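PDB 4FS7: uncharacterized protein from Bacteroides ovatus, which is of unknown function but, as an extracellular leucine-rich repeat protein of the BspA type, probably serves in binding other proteins. Local coordinates for residues A[323-334]-A[345-356]. Residues are numbered along the deposited sequence; the frame is centred on the assembly and turned at random.
Sequences VSIDLPYLVEEI and LSNINFPLSLRK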
loop_
_atom_site.group_PDB
_atom_site.type_symbol
_atom_site.label_atom_id
_atom_site.label_comp_id
_atom_site.label_asym_id
_atom_site.label_seq_id
_atom_site.Cartn_x
_atom_site.Cartn_y
_atom_site.Cartn_z
ATOM N N VAL A 323 11.993 19.053 -22.332
ATOM C CA VAL A 323 12.684 19.976 -23.238
ATOM C C VAL A 323 12.936 21.306 -22.568
ATOM O O VAL A 323 13.990 21.948 -22.770
ATOM C CB VAL A 323 11.829 20.172 -24.520
ATOM C CG1 VAL A 323 12.376 21.388 -25.328
ATOM C CG2 VAL A 323 11.893 18.938 -25.332
ATOM N N SER A 324 11.976 21.776 -21.789
ATOM C CA SER A 324 12.030 23.102 -21.132
ATOM C C SER A 324 11.673 22.981 -19.671
ATOM O O SER A 324 10.726 22.250 -19.318
ATOM C CB SER A 324 11.036 24.078 -21.777
ATOM O OG SER A 324 11.229 24.141 -23.183
ATOM N N ILE A 325 12.341 23.765 -18.845
ATOM C CA ILE A 325 11.894 23.982 -17.490
ATOM C C ILE A 325 12.264 25.401 -17.038
ATOM O O ILE A 325 13.389 25.888 -17.270
ATOM C CB ILE A 325 12.370 22.900 -16.526
ATOM C CG1 ILE A 325 11.638 22.967 -15.169
ATOM C CG2 ILE A 325 13.922 22.990 -16.365
ATOM C CD1 ILE A 325 11.988 21.804 -14.214
ATOM N N ASP A 326 11.255 26.070 -16.504
ATOM C CA ASP A 326 11.391 27.420 -15.958
ATOM C C ASP A 326 11.633 27.283 -14.483
ATOM O O ASP A 326 10.753 26.868 -13.728
ATOM C CB ASP A 326 10.133 28.220 -16.303
ATOM C CG ASP A 326 10.145 29.654 -15.787
ATOM O OD1 ASP A 326 11.222 30.214 -15.581
ATOM O OD2 ASP A 326 9.037 30.219 -15.631
ATOM N N LEU A 327 12.843 27.585 -14.058
ATOM C CA LEU A 327 13.202 27.572 -12.633
ATOM C C LEU A 327 12.713 28.880 -12.045
ATOM O O LEU A 327 13.003 29.952 -12.593
ATOM C CB LEU A 327 14.701 27.430 -12.438
ATOM C CG LEU A 327 15.300 26.094 -12.911
ATOM C CD1 LEU A 327 16.772 26.041 -12.464
ATOM C CD2 LEU A 327 14.498 24.894 -12.438
ATOM N N PRO A 328 11.973 28.818 -10.943
ATOM C CA PRO A 328 11.382 30.044 -10.440
ATOM C C PRO A 328 12.392 30.936 -9.748
ATOM O O PRO A 328 13.537 30.543 -9.417
ATOM C CB PRO A 328 10.288 29.546 -9.482
ATOM C CG PRO A 328 10.766 28.216 -9.049
ATOM C CD PRO A 328 11.429 27.630 -10.272
ATOM N N TYR A 329 11.947 32.158 -9.501
ATOM C CA TYR A 329 12.883 33.235 -9.267
ATOM C C TYR A 329 13.655 33.245 -7.971
ATOM O O TYR A 329 14.571 34.064 -7.822
ATOM C CB TYR A 329 12.231 34.608 -9.512
ATOM C CG TYR A 329 11.391 35.138 -8.374
ATOM C CD1 TYR A 329 10.217 34.523 -8.003
ATOM C CD2 TYR A 329 11.779 36.254 -7.658
ATOM C CE1 TYR A 329 9.456 34.991 -6.949
ATOM C CE2 TYR A 329 11.011 36.752 -6.573
ATOM C CZ TYR A 329 9.824 36.131 -6.242
ATOM O OH TYR A 329 9.055 36.590 -5.189
ATOM N N LEU A 330 13.322 32.354 -7.033
ATOM C CA LEU A 330 14.022 32.259 -5.757
ATOM C C LEU A 330 14.751 30.904 -5.564
ATOM O O LEU A 330 15.189 30.588 -4.454
ATOM C CB LEU A 330 13.057 32.553 -4.598
ATOM C CG LEU A 330 12.492 33.973 -4.602
ATOM C CD1 LEU A 330 11.343 34.059 -3.597
ATOM C CD2 LEU A 330 13.609 34.968 -4.233
ATOM N N VAL A 331 14.882 30.118 -6.615
ATOM C CA VAL A 331 15.637 28.847 -6.491
ATOM C C VAL A 331 17.072 29.112 -6.040
ATOM O O VAL A 331 17.772 29.941 -6.627
ATOM C CB VAL A 331 15.552 28.034 -7.766
ATOM C CG1 VAL A 331 16.472 26.759 -7.646
ATOM C CG2 VAL A 331 14.150 27.538 -8.054
ATOM N N GLU A 332 17.483 28.395 -5.003
ATOM C CA GLU A 332 18.806 28.569 -4.405
ATOM C C GLU A 332 19.819 27.491 -4.777
ATOM O O GLU A 332 21.013 27.777 -4.824
ATOM C CB GLU A 332 18.703 28.600 -2.882
ATOM C CG GLU A 332 17.849 29.781 -2.359
ATOM C CD GLU A 332 17.852 29.940 -0.855
ATOM O OE1 GLU A 332 18.748 29.414 -0.144
ATOM O OE2 GLU A 332 16.940 30.660 -0.390
ATOM N N GLU A 333 19.380 26.261 -4.949
ATOM C CA GLU A 333 20.281 25.120 -5.158
ATOM C C GLU A 333 19.680 24.148 -6.145
ATOM O O GLU A 333 18.468 23.863 -6.069
ATOM C CB GLU A 333 20.546 24.358 -3.843
ATOM C CG GLU A 333 21.034 25.255 -2.693
ATOM C CD GLU A 333 21.318 24.532 -1.375
ATOM O OE1 GLU A 333 21.441 23.287 -1.349
ATOM O OE2 GLU A 333 21.426 25.226 -0.340
ATOM N N ILE A 334 20.542 23.626 -7.012
ATOM C CA ILE A 334 20.260 22.498 -7.873
ATOM C C ILE A 334 21.200 21.379 -7.443
ATOM O O ILE A 334 22.400 21.601 -7.378
ATOM C CB ILE A 334 20.541 22.849 -9.421
ATOM C CG1 ILE A 334 19.559 23.936 -9.903
ATOM C CG2 ILE A 334 20.470 21.615 -10.300
ATOM C CD1 ILE A 334 19.931 24.587 -11.276
ATOM N N LEU A 345 16.686 18.107 -22.931
ATOM C CA LEU A 345 16.607 19.388 -22.245
ATOM C C LEU A 345 17.374 20.425 -23.068
ATOM O O LEU A 345 18.565 20.283 -23.288
ATOM C CB LEU A 345 17.172 19.295 -20.831
ATOM C CG LEU A 345 17.089 20.541 -19.983
ATOM C CD1 LEU A 345 15.639 20.969 -19.774
ATOM C CD2 LEU A 345 17.833 20.327 -18.695
ATOM N N SER A 346 16.685 21.503 -23.436
ATOM C CA SER A 346 17.239 22.557 -24.282
ATOM C C SER A 346 17.114 23.931 -23.657
ATOM O O SER A 346 17.955 24.787 -23.896
ATOM C CB SER A 346 16.513 22.563 -25.631
ATOM O OG SER A 346 16.969 23.635 -26.441
ATOM N N ASN A 347 16.057 24.168 -22.914
ATOM C CA ASN A 347 15.705 25.477 -22.373
ATOM C C ASN A 347 15.600 25.432 -20.871
ATOM O O ASN A 347 14.655 24.851 -20.350
ATOM C CB ASN A 347 14.374 25.953 -22.951
ATOM C CG ASN A 347 14.328 25.817 -24.424
ATOM O OD1 ASN A 347 15.153 26.428 -25.118
ATOM N ND2 ASN A 347 13.374 25.033 -24.940
ATOM N N ILE A 348 16.554 26.044 -20.188
ATOM C CA ILE A 348 16.550 26.166 -18.747
ATOM C C ILE A 348 17.226 27.472 -18.399
ATOM O O ILE A 348 18.266 27.808 -18.961
ATOM C CB ILE A 348 17.171 24.929 -18.052
ATOM C CG1 ILE A 348 17.025 25.069 -16.534
ATOM C CG2 ILE A 348 18.639 24.711 -18.503
ATOM C CD1 ILE A 348 17.378 23.761 -15.777
ATOM N N ASN A 349 16.613 28.186 -17.472
ATOM C CA ASN A 349 17.155 29.411 -16.927
ATOM C C ASN A 349 17.794 29.217 -15.570
ATOM O O ASN A 349 17.432 28.283 -14.835
ATOM C CB ASN A 349 16.048 30.460 -16.776
ATOM C CG ASN A 349 14.963 30.006 -15.829
ATOM O OD1 ASN A 349 14.385 28.936 -15.990
ATOM N ND2 ASN A 349 14.709 30.791 -14.813
ATOM N N PHE A 350 18.709 30.115 -15.230
ATOM C CA PHE A 350 19.441 30.072 -13.989
ATOM C C PHE A 350 19.237 31.370 -13.240
ATOM O O PHE A 350 19.947 32.364 -13.473
ATOM C CB PHE A 350 20.896 29.792 -14.295
ATOM C CG PHE A 350 21.073 28.437 -14.873
ATOM C CD1 PHE A 350 21.128 27.318 -14.052
ATOM C CD2 PHE A 350 21.091 28.222 -16.227
ATOM C CE1 PHE A 350 21.238 26.064 -14.614
ATOM C CE2 PHE A 350 21.209 26.937 -16.794
ATOM C CZ PHE A 350 21.279 25.848 -15.953
ATOM N N PRO A 351 18.278 31.385 -12.326
ATOM C CA PRO A 351 18.007 32.634 -11.650
ATOM C C PRO A 351 19.168 33.125 -10.785
ATOM O O PRO A 351 19.943 32.332 -10.319
ATOM C CB PRO A 351 16.785 32.298 -10.802
ATOM C CG PRO A 351 16.108 31.207 -11.548
ATOM C CD PRO A 351 17.204 30.403 -12.138
ATOM N N LEU A 352 19.277 34.439 -10.592
ATOM C CA LEU A 352 20.394 35.006 -9.848
ATOM C C LEU A 352 20.371 34.668 -8.357
ATOM O O LEU A 352 21.368 34.856 -7.694
ATOM C CB LEU A 352 20.461 36.526 -10.066
ATOM N N SER A 353 19.264 34.119 -7.841
ATOM C CA SER A 353 19.219 33.549 -6.483
ATOM C C SER A 353 20.039 32.262 -6.339
ATOM O O SER A 353 20.322 31.829 -5.230
ATOM C CB SER A 353 17.772 33.201 -6.106
ATOM O OG SER A 353 17.115 32.497 -7.141
ATOM N N LEU A 354 20.391 31.648 -7.466
ATOM C CA LEU A 354 21.089 30.368 -7.443
ATOM C C LEU A 354 22.454 30.516 -6.834
ATOM O O LEU A 354 23.250 31.366 -7.274
ATOM C CB LEU A 354 21.192 29.801 -8.855
ATOM C CG LEU A 354 21.649 28.372 -9.083
ATOM C CD1 LEU A 354 20.584 27.402 -8.473
ATOM C CD2 LEU A 354 21.836 28.127 -10.607
ATOM N N ARG A 355 22.739 29.669 -5.860
ATOM C CA ARG A 355 23.996 29.674 -5.134
ATOM C C ARG A 355 24.870 28.472 -5.425
ATOM O O ARG A 355 26.080 28.540 -5.250
ATOM C CB ARG A 355 23.722 29.710 -3.618
ATOM C CG ARG A 355 22.954 30.918 -3.125
ATOM C CD ARG A 355 22.926 30.934 -1.591
ATOM N NE ARG A 355 21.947 30.003 -0.997
ATOM C CZ ARG A 355 22.192 28.740 -0.593
ATOM N NH1 ARG A 355 23.420 28.198 -0.729
ATOM N NH2 ARG A 355 21.197 27.998 -0.047
ATOM N N LYS A 356 24.271 27.369 -5.817
ATOM C CA LYS A 356 25.000 26.084 -5.916
ATOM C C LYS A 356 24.380 25.227 -7.016
ATOM O O LYS A 356 23.171 25.127 -7.099
ATOM C CB LYS A 356 24.937 25.320 -4.548
ATOM C CG LYS A 356 25.900 24.118 -4.468
ATOM C CD LYS A 356 25.744 23.264 -3.219
ATOM C CE LYS A 356 26.117 23.951 -1.942
ATOM N NZ LYS A 356 27.555 24.429 -1.882
HETATM O O HOH W 1 16.678 35.383 -8.702
#
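The side chain of N349 reaches across to the backbone of L327 and grips it at both ends, its amide lying alongside the peptide edge of the preceding coil. The two segments are equivalent parts of consecutive turns of a BspA-type leucine-rich repeat solenoid, each running from one short parallel strand through a type I turn to a second. N349 OD1 accepts from L327 N at 2.8 Å and ND2 donates to L327 O at 2.9 Å, both in the carbonyl planes. Setting CG between backbone N and carbonyl carbon (chi1 61°) turns the amide toward this edge, where it in effect takes the place of backbone pairing.

Upstream, V323 O takes both S346 N and N347 N, and I325 N donates to N347 O. S324 and N347 share one face of this pairing, where N347 ND2 meets S324 OG at 2.9 Å within the amide plane. On the other face I325 CG2 packs on I348 CD1 at 3.6 Å, with L327 CD1 also touching that methyl; L304, one coil further back, lies against I325 and L327.

At the turns, S353 OG lies 2.7 Å from V331 O and 3.1 Å from Y329 O, and its single proton can serve either; a water joins Y329 O to S353 N. Past them I334 CD1 abuts the edge of the F350 ring near CE1, the two side chains crossing almost at right angles, while I334 N bonds to K356 O at 3.0 Å. Beside this pairing two salt bridges clamp R355. A bend at chi3 (-78°) swings the R355 guanidinium back to the glutamates, and R355 NH2 bridges E332 OE1 and E333 OE2, 2.8 Å from each, both offering the anti lone pair; OE1 lies in the guanidinium plane, OE2 is tilted 24° from it.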